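Ketol-acid reductoisomerase (uncultured archaeon GZfos26G2, PDB 4XDY) catalyses the magnesium-dependent alkyl migration and NADH-dependent reduction that turn (S)-2-acetolactate into (R)-2,3-dihydroxyisovalerate in the biosynthesis of branched-chain amino acids. Local coordinates at residues D11-D16 with A169-K174; V127-V132 with A156-P161; N213-L218 with G314-E319. All blocks are in the same frame, centred on the assembly; numbering follows the deposited sequence.

Contact 1 (D11-D16 with A169-K174); sequences DSILRD and ALAMTK
Ala171 points its methyl group toward the 11-16 segment, where three residues close on it. Ala171 CB lies 3.7 Å from Asp11 CA and equally near Ile13 CG2, while Leu14 CG meets it at 3.8 Å. The small side chain lets the two backbones come close, with the CA atoms of Asp11 and Ala171 4.1 Å apart. Leu14 then reaches along the helix: its CG is anti to its own carbonyl carbon (chi1 -64°), which carries CD1 to 3.7 Å from Met172 N and over to the CG of the same methionine. This end is apolar and tightly packed.

The other end is polar and wetter. Lys174 is stretched out, its CG anti to the backbone N (chi1 -178°), and its aliphatic stem crosses the Asp11 carboxylate at about a right angle. Asp11 OD2 touches the stem at CD, 3.5 Å away, whereas the charges stay apart, OD2 to Lys174 NZ being 4.8 Å. Water 1 joins the two residues instead, accepting from Asp11 N and from Lys174 NZ (2.9 Å). The ammonium group also donates to the carbonyl oxygens of Val9 and Asp6. A methionine in place of Lys174 would probably leave the Val9 and Asp6 carbonyls without this donor and the water with Asp11 N alone of the two donors named, so that the chain leading into Asp11 is less firmly held.

The 12-14 turn, of 3-10 type, thus lies against helix 165-175 just ahead of strand 18-22, with Ile13 extending the packing to Val168. The opposite flank of the helix, through Ala169 and Thr173, rests on strands 128-134 and 153-157 of the Rossmann domain.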
loop_
_atom_site.group_PDB
_atom_site.type_symbol
_atom_site.label_atom_id
_atom_site.label_comp_id
_atom_site.label_asym_id
_atom_site.label_seq_id
_atom_site.Cartn_x
_atom_site.Cartn_y
_atom_site.Cartn_z
ATOM N N ASP A 11 13.352 -29.206 4.273
ATOM C CA ASP A 11 13.515 -29.148 2.808
ATOM C C ASP A 11 14.512 -30.088 2.175
ATOM O O ASP A 11 14.726 -30.006 0.992
ATOM C CB ASP A 11 13.778 -27.745 2.338
ATOM C CG ASP A 11 15.047 -27.174 2.911
ATOM O OD1 ASP A 11 15.972 -27.951 3.172
ATOM O OD2 ASP A 11 15.122 -25.947 3.065
ATOM N N SER A 12 15.024 -31.058 2.922
ATOM C CA SER A 12 16.078 -31.912 2.405
ATOM C C SER A 12 15.653 -32.839 1.287
ATOM O O SER A 12 16.484 -33.189 0.469
ATOM C CB SER A 12 16.714 -32.711 3.574
ATOM O OG SER A 12 15.774 -33.483 4.237
ATOM N N ILE A 13 14.366 -33.200 1.165
ATOM C CA ILE A 13 13.930 -33.953 0.019
ATOM C C ILE A 13 14.366 -33.382 -1.387
ATOM O O ILE A 13 14.521 -34.132 -2.365
ATOM C CB ILE A 13 12.424 -34.256 0.018
ATOM C CG1 ILE A 13 12.141 -35.401 -0.950
ATOM C CG2 ILE A 13 11.573 -33.007 -0.350
ATOM C CD1 ILE A 13 10.763 -35.964 -0.829
ATOM N N LEU A 14 14.463 -32.059 -1.470
ATOM C CA LEU A 14 14.806 -31.375 -2.751
ATOM C C LEU A 14 16.270 -31.528 -3.140
ATOM O O LEU A 14 16.621 -31.267 -4.304
ATOM C CB LEU A 14 14.470 -29.895 -2.678
ATOM C CG LEU A 14 12.996 -29.564 -2.506
ATOM C CD1 LEU A 14 12.809 -28.052 -2.604
ATOM C CD2 LEU A 14 12.141 -30.275 -3.531
ATOM N N ARG A 15 17.096 -31.944 -2.180
ATOM C CA ARG A 15 18.508 -32.330 -2.430
ATOM C C ARG A 15 18.735 -33.141 -3.706
ATOM O O ARG A 15 19.636 -32.901 -4.433
ATOM C CB ARG A 15 19.063 -33.127 -1.227
ATOM N N ASP A 16 17.960 -34.126 -4.019
ATOM C CA ASP A 16 18.290 -34.820 -5.285
ATOM C C ASP A 16 17.073 -34.721 -6.218
ATOM O O ASP A 16 16.648 -35.693 -6.858
ATOM C CB ASP A 16 18.663 -36.256 -4.994
ATOM C CG ASP A 16 17.839 -36.810 -3.872
ATOM O OD1 ASP A 16 16.659 -36.377 -3.760
ATOM O OD2 ASP A 16 18.373 -37.601 -3.071
ATOM N N ALA A 169 6.086 -30.340 -1.799
ATOM C CA ALA A 169 5.421 -28.983 -1.851
ATOM C C ALA A 169 5.897 -28.125 -0.708
ATOM O O ALA A 169 6.400 -27.014 -0.888
ATOM C CB ALA A 169 3.902 -29.133 -1.932
ATOM N N LEU A 170 5.880 -28.658 0.535
ATOM C CA LEU A 170 6.298 -27.841 1.656
ATOM C C LEU A 170 7.776 -27.459 1.535
ATOM O O LEU A 170 8.200 -26.352 1.912
ATOM C CB LEU A 170 6.001 -28.520 3.020
ATOM C CG LEU A 170 4.529 -28.691 3.368
ATOM C CD1 LEU A 170 4.399 -29.586 4.589
ATOM C CD2 LEU A 170 3.831 -27.374 3.721
ATOM N N ALA A 171 8.561 -28.425 1.055
ATOM C CA ALA A 171 10.002 -28.254 0.972
ATOM C C ALA A 171 10.287 -27.088 0.028
ATOM O O ALA A 171 11.141 -26.254 0.296
ATOM C CB ALA A 171 10.653 -29.501 0.473
ATOM N N MET A 172 9.541 -27.059 -1.067
ATOM C CA MET A 172 9.698 -25.959 -2.055
ATOM C C MET A 172 9.477 -24.598 -1.381
ATOM O O MET A 172 10.246 -23.647 -1.599
ATOM C CB MET A 172 8.761 -26.205 -3.249
ATOM C CG MET A 172 9.209 -27.229 -4.214
ATOM S SD MET A 172 7.991 -27.577 -5.461
ATOM C CE MET A 172 8.145 -26.059 -6.473
ATOM N N THR A 173 8.471 -24.503 -0.499
ATOM C CA THR A 173 8.163 -23.211 0.135
ATOM C C THR A 173 9.190 -22.800 1.140
ATOM O O THR A 173 9.504 -21.630 1.345
ATOM C CB THR A 173 6.769 -23.154 0.801
ATOM O OG1 THR A 173 6.750 -23.969 1.994
ATOM C CG2 THR A 173 5.630 -23.523 -0.204
ATOM N N LYS A 174 9.813 -23.812 1.760
ATOM C CA LYS A 174 10.894 -23.488 2.691
ATOM C C LYS A 174 12.155 -23.012 1.946
ATOM O O LYS A 174 12.794 -22.045 2.360
ATOM C CB LYS A 174 11.233 -24.719 3.561
ATOM C CG LYS A 174 12.348 -24.316 4.560
ATOM C CD LYS A 174 12.735 -25.348 5.583
ATOM C CE LYS A 174 13.776 -24.688 6.522
ATOM N NZ LYS A 174 13.776 -25.576 7.685
HETATM O O HOH W 1 15.130 -27.485 5.952
#

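Contact 2 (V127-V132 with A156-P161); sequences VDVIMV and AVKQNP
Gln159 lies across Val129 and reaches the carbonyl of Val127. Its CB sits 3.5 Å from Val127 O; CG, anti to its own carbonyl carbon (chi1 -62°), passes Val129 CG2 at 3.9 Å; CD stays beside the same methyl group. At the tip NE2 donates to Val127 O (2.9 Å), in the plane of both the amide and the carbonyl, although the N-H is bent to 144°. NE2 has a second acceptor in Pro124 O, so two carbonyls hold the amide nitrogen.

The backbones run antiparallel, and at Val129 the pairing slips by one residue. Lys158 N donates to Val129 O at 2.8 Å and Gln159 N reaches the same oxygen by a weak bond: a classic beta bulge, placed where the 153-157 strand turns a corner. This antiparallel pair lies within the otherwise largely parallel sheet of the Rossmann domain. Beyond the bulge, Met131 and Ala156 form a hydrogen-bonded pair, each N donating to the other's O.

Val129 CG1 lies alongside Lys158 CB, the two side chains pointing the same way, while the lysine's far end makes a salt bridge with Glu189. On the opposite face Ile130 CG2 meets Val157 CG2 at 4.1 Å. Asp128 OD1 comes to 3.1 Å from Pro161 CD, and its other oxygen, OD2, is hydrogen-bonded to Ser162.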
loop_
_atom_site.group_PDB
_atom_site.type_symbol
_atom_site.label_atom_id
_atom_site.label_comp_id
_atom_site.label_asym_id
_atom_site.label_seq_id
_atom_site.Cartn_x
_atom_site.Cartn_y
_atom_site.Cartn_z
ATOM N N VAL A 127 0.719 -39.398 -11.181
ATOM C CA VAL A 127 1.636 -38.312 -10.816
ATOM C C VAL A 127 1.145 -37.558 -9.603
ATOM O O VAL A 127 -0.043 -37.460 -9.371
ATOM C CB VAL A 127 1.895 -37.271 -12.022
ATOM C CG1 VAL A 127 2.412 -38.020 -13.241
ATOM C CG2 VAL A 127 0.630 -36.514 -12.323
ATOM N N ASP A 128 2.063 -37.035 -8.833
ATOM C CA ASP A 128 1.663 -36.235 -7.714
ATOM C C ASP A 128 1.154 -34.884 -8.347
ATOM O O ASP A 128 1.704 -34.427 -9.389
ATOM C CB ASP A 128 2.785 -35.956 -6.822
ATOM C CG ASP A 128 3.299 -37.216 -5.978
ATOM O OD1 ASP A 128 2.510 -38.110 -5.748
ATOM O OD2 ASP A 128 4.445 -37.097 -5.503
ATOM N N VAL A 129 0.237 -34.242 -7.637
ATOM C CA VAL A 129 -0.301 -32.926 -8.085
ATOM C C VAL A 129 -0.344 -32.002 -6.875
ATOM O O VAL A 129 -1.070 -32.281 -5.873
ATOM C CB VAL A 129 -1.669 -33.038 -8.757
ATOM C CG1 VAL A 129 -2.202 -31.630 -9.223
ATOM C CG2 VAL A 129 -1.631 -33.953 -9.923
ATOM N N ILE A 130 0.484 -30.972 -6.933
ATOM C CA ILE A 130 0.725 -30.095 -5.835
ATOM C C ILE A 130 0.589 -28.628 -6.243
ATOM O O ILE A 130 0.688 -28.300 -7.428
ATOM C CB ILE A 130 2.070 -30.352 -5.164
ATOM C CG1 ILE A 130 3.177 -30.238 -6.173
ATOM C CG2 ILE A 130 2.027 -31.773 -4.550
ATOM C CD1 ILE A 130 4.517 -30.196 -5.540
ATOM N N MET A 131 0.480 -27.772 -5.240
ATOM C CA MET A 131 0.452 -26.333 -5.454
ATOM C C MET A 131 1.196 -25.627 -4.367
ATOM O O MET A 131 1.006 -25.909 -3.154
ATOM C CB MET A 131 -1.011 -25.784 -5.517
ATOM C CG MET A 131 -0.858 -24.301 -5.538
ATOM S SD MET A 131 -2.341 -23.604 -6.093
ATOM C CE MET A 131 -3.146 -23.919 -4.838
ATOM N N VAL A 132 2.091 -24.731 -4.761
ATOM C CA VAL A 132 2.741 -23.786 -3.876
ATOM C C VAL A 132 2.393 -22.360 -4.338
ATOM O O VAL A 132 2.932 -21.881 -5.367
ATOM C CB VAL A 132 4.245 -24.040 -3.749
ATOM C CG1 VAL A 132 4.465 -25.479 -3.189
ATOM C CG2 VAL A 132 5.005 -23.950 -5.112
ATOM N N ALA A 156 -1.201 -26.853 -1.244
ATOM C CA ALA A 156 -2.226 -27.824 -1.444
ATOM C C ALA A 156 -1.691 -29.091 -2.156
ATOM O O ALA A 156 -0.737 -29.021 -2.912
ATOM C CB ALA A 156 -3.371 -27.294 -2.230
ATOM N N VAL A 157 -2.377 -30.203 -1.911
ATOM C CA VAL A 157 -2.088 -31.483 -2.555
ATOM C C VAL A 157 -3.344 -32.078 -3.080
ATOM O O VAL A 157 -4.299 -32.339 -2.343
ATOM C CB VAL A 157 -1.389 -32.483 -1.568
ATOM C CG1 VAL A 157 -1.120 -33.780 -2.323
ATOM C CG2 VAL A 157 -0.136 -31.900 -1.018
ATOM N N LYS A 158 -3.378 -32.329 -4.375
ATOM C CA LYS A 158 -4.577 -32.854 -5.007
ATOM C C LYS A 158 -4.399 -34.385 -5.203
ATOM O O LYS A 158 -5.372 -35.082 -5.132
ATOM C CB LYS A 158 -4.725 -32.248 -6.391
ATOM C CG LYS A 158 -5.879 -32.796 -7.257
ATOM C CD LYS A 158 -7.160 -32.306 -6.598
ATOM C CE LYS A 158 -8.450 -32.501 -7.349
ATOM N NZ LYS A 158 -9.382 -31.688 -6.489
ATOM N N GLN A 159 -3.166 -34.817 -5.522
ATOM C CA GLN A 159 -2.857 -36.277 -5.761
ATOM C C GLN A 159 -1.498 -36.596 -5.117
ATOM O O GLN A 159 -0.534 -35.829 -5.212
ATOM C CB GLN A 159 -2.746 -36.617 -7.251
ATOM C CG GLN A 159 -3.999 -36.392 -8.041
ATOM C CD GLN A 159 -4.001 -36.881 -9.445
ATOM O OE1 GLN A 159 -5.008 -36.694 -10.102
ATOM N NE2 GLN A 159 -2.876 -37.327 -9.972
ATOM N N ASN A 160 -1.417 -37.785 -4.495
ATOM C CA ASN A 160 -0.215 -38.154 -3.726
ATOM C C ASN A 160 0.132 -39.667 -3.974
ATOM O O ASN A 160 0.432 -40.429 -2.987
ATOM C CB ASN A 160 -0.500 -37.933 -2.252
ATOM C CG ASN A 160 0.672 -38.263 -1.376
ATOM O OD1 ASN A 160 1.841 -38.124 -1.750
ATOM N ND2 ASN A 160 0.346 -38.730 -0.175
ATOM N N PRO A 161 0.185 -40.074 -5.236
ATOM C CA PRO A 161 0.523 -41.505 -5.445
ATOM C C PRO A 161 1.952 -41.924 -5.059
ATOM O O PRO A 161 2.185 -43.142 -4.852
ATOM C CB PRO A 161 0.261 -41.712 -6.937
ATOM C CG PRO A 161 0.470 -40.354 -7.539
ATOM C CD PRO A 161 -0.179 -39.464 -6.521
#

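Contact 3 (N213-L218 with G314-E319); sequences NGFEVL and GEHQVE
Glu216 OE2 accepts from His316 NE2 at 2.7 Å, with a nearly straight N-H (168°), and Arg212 NH1 forms a salt bridge with the same oxygen. The histidine approaches through the anti lone pair, on the side away from OE1, with the carboxylate and imidazole planes nearly coplanar. The glutamate chain is extended beyond CG, which brings OE2 to the ring edge and leaves OE1 for a salt bridge with Lys276 of the second subunit. One carboxylate therefore ties the histidine, an arginine of its own helix and the partner chain together; so much positive charge around it would be expected to keep it ionised.

The imidazole is fixed at its other nitrogen as well. His316 ND1 accepts from Val318 N at 3.0 Å, in the ring plane, so both ring nitrogens are engaged and the ring cannot flip without losing its bonds. With CG anti to the backbone N (chi1 -161°), the side chain turns forward over the start of the helix to accept from this amide.

Next to the polar pair, Phe215 makes the apolar part of the contact. Val318 CB stands 3.9 Å from the centroid of the phenyl ring, almost exactly on its normal, a CH-pi contact, and Val318 CG2 lies over CD2 at 3.7 Å. Phe215 CD1 approaches His316 CE1 at 4.0 Å, the two rings turned obliquely at 61°, and Gln317 CB comes to the ring at CE1. Pro225 and Ala228 of helix 225-254 add to the packing round Phe215.

His316 is the N-cap residue of helix 317-327, its side chain caps that helix, and the arrangement joins the last helix to helix 205-220 in the all-helical, knotted C-terminal domain.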
loop_
_atom_site.group_PDB
_atom_site.type_symbol
_atom_site.label_atom_id
_atom_site.label_comp_id
_atom_site.label_asym_id
_atom_site.label_seq_id
_atom_site.Cartn_x
_atom_site.Cartn_y
_atom_site.Cartn_z
ATOM N N ASN A 213 -11.395 6.423 -8.458
ATOM C CA ASN A 213 -12.580 7.198 -8.163
ATOM C C ASN A 213 -12.274 8.378 -7.253
ATOM O O ASN A 213 -12.763 9.516 -7.519
ATOM C CB ASN A 213 -13.728 6.330 -7.574
ATOM C CG ASN A 213 -14.488 5.606 -8.639
ATOM O OD1 ASN A 213 -15.374 6.171 -9.245
ATOM N ND2 ASN A 213 -14.148 4.314 -8.871
ATOM N N GLY A 214 -11.422 8.190 -6.232
ATOM C CA GLY A 214 -10.995 9.352 -5.444
ATOM C C GLY A 214 -10.318 10.444 -6.256
ATOM O O GLY A 214 -10.617 11.665 -6.097
ATOM N N PHE A 215 -9.416 10.031 -7.119
ATOM C CA PHE A 215 -8.628 10.939 -7.949
ATOM C C PHE A 215 -9.615 11.731 -8.850
ATOM O O PHE A 215 -9.538 12.955 -8.946
ATOM C CB PHE A 215 -7.675 10.122 -8.806
ATOM C CG PHE A 215 -6.860 10.945 -9.789
ATOM C CD1 PHE A 215 -7.403 11.254 -11.055
ATOM C CD2 PHE A 215 -5.555 11.312 -9.524
ATOM C CE1 PHE A 215 -6.668 11.945 -11.981
ATOM C CE2 PHE A 215 -4.814 12.048 -10.467
ATOM C CZ PHE A 215 -5.387 12.354 -11.667
ATOM N N GLU A 216 -10.553 11.020 -9.483
ATOM C CA GLU A 216 -11.546 11.664 -10.343
ATOM C C GLU A 216 -12.427 12.693 -9.609
ATOM O O GLU A 216 -12.748 13.758 -10.091
ATOM C CB GLU A 216 -12.401 10.639 -11.060
ATOM C CG GLU A 216 -11.645 9.829 -12.107
ATOM C CD GLU A 216 -12.543 8.810 -12.852
ATOM O OE1 GLU A 216 -13.735 8.753 -12.535
ATOM O OE2 GLU A 216 -12.000 8.033 -13.655
ATOM N N VAL A 217 -12.884 12.328 -8.434
ATOM C CA VAL A 217 -13.636 13.238 -7.626
ATOM C C VAL A 217 -12.918 14.548 -7.361
ATOM O O VAL A 217 -13.531 15.670 -7.539
ATOM C CB VAL A 217 -14.194 12.550 -6.357
ATOM C CG1 VAL A 217 -14.755 13.622 -5.391
ATOM C CG2 VAL A 217 -15.219 11.464 -6.713
ATOM N N LEU A 218 -11.663 14.479 -6.944
ATOM C CA LEU A 218 -10.876 15.687 -6.763
ATOM C C LEU A 218 -10.731 16.508 -8.055
ATOM O O LEU A 218 -10.948 17.724 -8.036
ATOM C CB LEU A 218 -9.542 15.335 -6.152
ATOM C CG LEU A 218 -9.660 14.944 -4.629
ATOM C CD1 LEU A 218 -8.253 14.510 -4.204
ATOM C CD2 LEU A 218 -10.071 16.120 -3.800
ATOM N N GLY A 314 -4.117 3.349 -19.788
ATOM C CA GLY A 314 -2.929 4.083 -20.114
ATOM C C GLY A 314 -3.291 5.503 -20.571
ATOM O O GLY A 314 -2.497 6.381 -20.490
ATOM N N GLU A 315 -4.511 5.754 -20.967
ATOM C CA GLU A 315 -4.963 7.099 -21.315
ATOM C C GLU A 315 -5.503 7.882 -20.101
ATOM O O GLU A 315 -5.704 9.086 -20.160
ATOM C CB GLU A 315 -6.063 6.980 -22.410
ATOM C CG GLU A 315 -5.549 6.408 -23.754
ATOM C CD GLU A 315 -6.659 5.997 -24.743
ATOM O OE1 GLU A 315 -7.857 6.264 -24.479
ATOM O OE2 GLU A 315 -6.328 5.359 -25.783
ATOM N N HIS A 316 -5.721 7.224 -18.956
ATOM C CA HIS A 316 -6.285 7.948 -17.821
ATOM C C HIS A 316 -5.284 8.921 -17.280
ATOM O O HIS A 316 -4.083 8.644 -17.141
ATOM C CB HIS A 316 -6.740 6.941 -16.724
ATOM C CG HIS A 316 -7.708 7.514 -15.758
ATOM N ND1 HIS A 316 -7.322 8.352 -14.741
ATOM C CD2 HIS A 316 -9.043 7.358 -15.613
ATOM C CE1 HIS A 316 -8.370 8.748 -14.051
ATOM N NE2 HIS A 316 -9.433 8.141 -14.551
ATOM N N GLN A 317 -5.797 10.078 -16.897
ATOM C CA GLN A 317 -4.989 11.061 -16.228
ATOM C C GLN A 317 -4.152 10.611 -15.032
ATOM O O GLN A 317 -3.067 11.111 -14.829
ATOM C CB GLN A 317 -5.926 12.192 -15.816
ATOM C CG GLN A 317 -5.302 13.508 -15.777
ATOM C CD GLN A 317 -6.300 14.608 -15.494
ATOM O OE1 GLN A 317 -7.430 14.374 -15.014
ATOM N NE2 GLN A 317 -5.889 15.784 -15.784
ATOM N N VAL A 318 -4.658 9.679 -14.222
ATOM C CA VAL A 318 -3.911 9.190 -13.100
ATOM C C VAL A 318 -2.593 8.560 -13.544
ATOM O O VAL A 318 -1.568 8.704 -12.918
ATOM C CB VAL A 318 -4.791 8.269 -12.207
ATOM C CG1 VAL A 318 -4.954 6.929 -12.845
ATOM C CG2 VAL A 318 -4.115 8.218 -10.857
ATOM N N GLU A 319 -2.626 7.918 -14.716
ATOM C CA GLU A 319 -1.484 7.312 -15.309
ATOM C C GLU A 319 -0.544 8.292 -16.038
ATOM O O GLU A 319 0.654 8.215 -15.910
ATOM C CB GLU A 319 -1.954 6.149 -16.225
ATOM C CG GLU A 319 -2.481 4.916 -15.487
ATOM C CD GLU A 319 -1.388 4.283 -14.626
ATOM O OE1 GLU A 319 -0.428 3.705 -15.146
ATOM O OE2 GLU A 319 -1.423 4.506 -13.374
#

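Contacts 1 and 2 belong to one layered unit of the Rossmann domain. Their centres are 14 Å apart, and along the chain contact 2 is nested within the loop that contact 1 closes. They touch directly: Ala169 CB lies 3.8 Å from Ile130 CD1, and Thr173 CG2 equally close to Val132 CG1. On the other face of the sheet, the Met131 side chain is about 5 Å from that of His112, the predicted active-site residue, and about 8 Å from the bound NADH. Contact 3 belongs to the knotted domain, its centre about 44 Å from that of contact 2; there the Phe215 side chain is about 8 Å from that of Glu231, a predicted magnesium ligand.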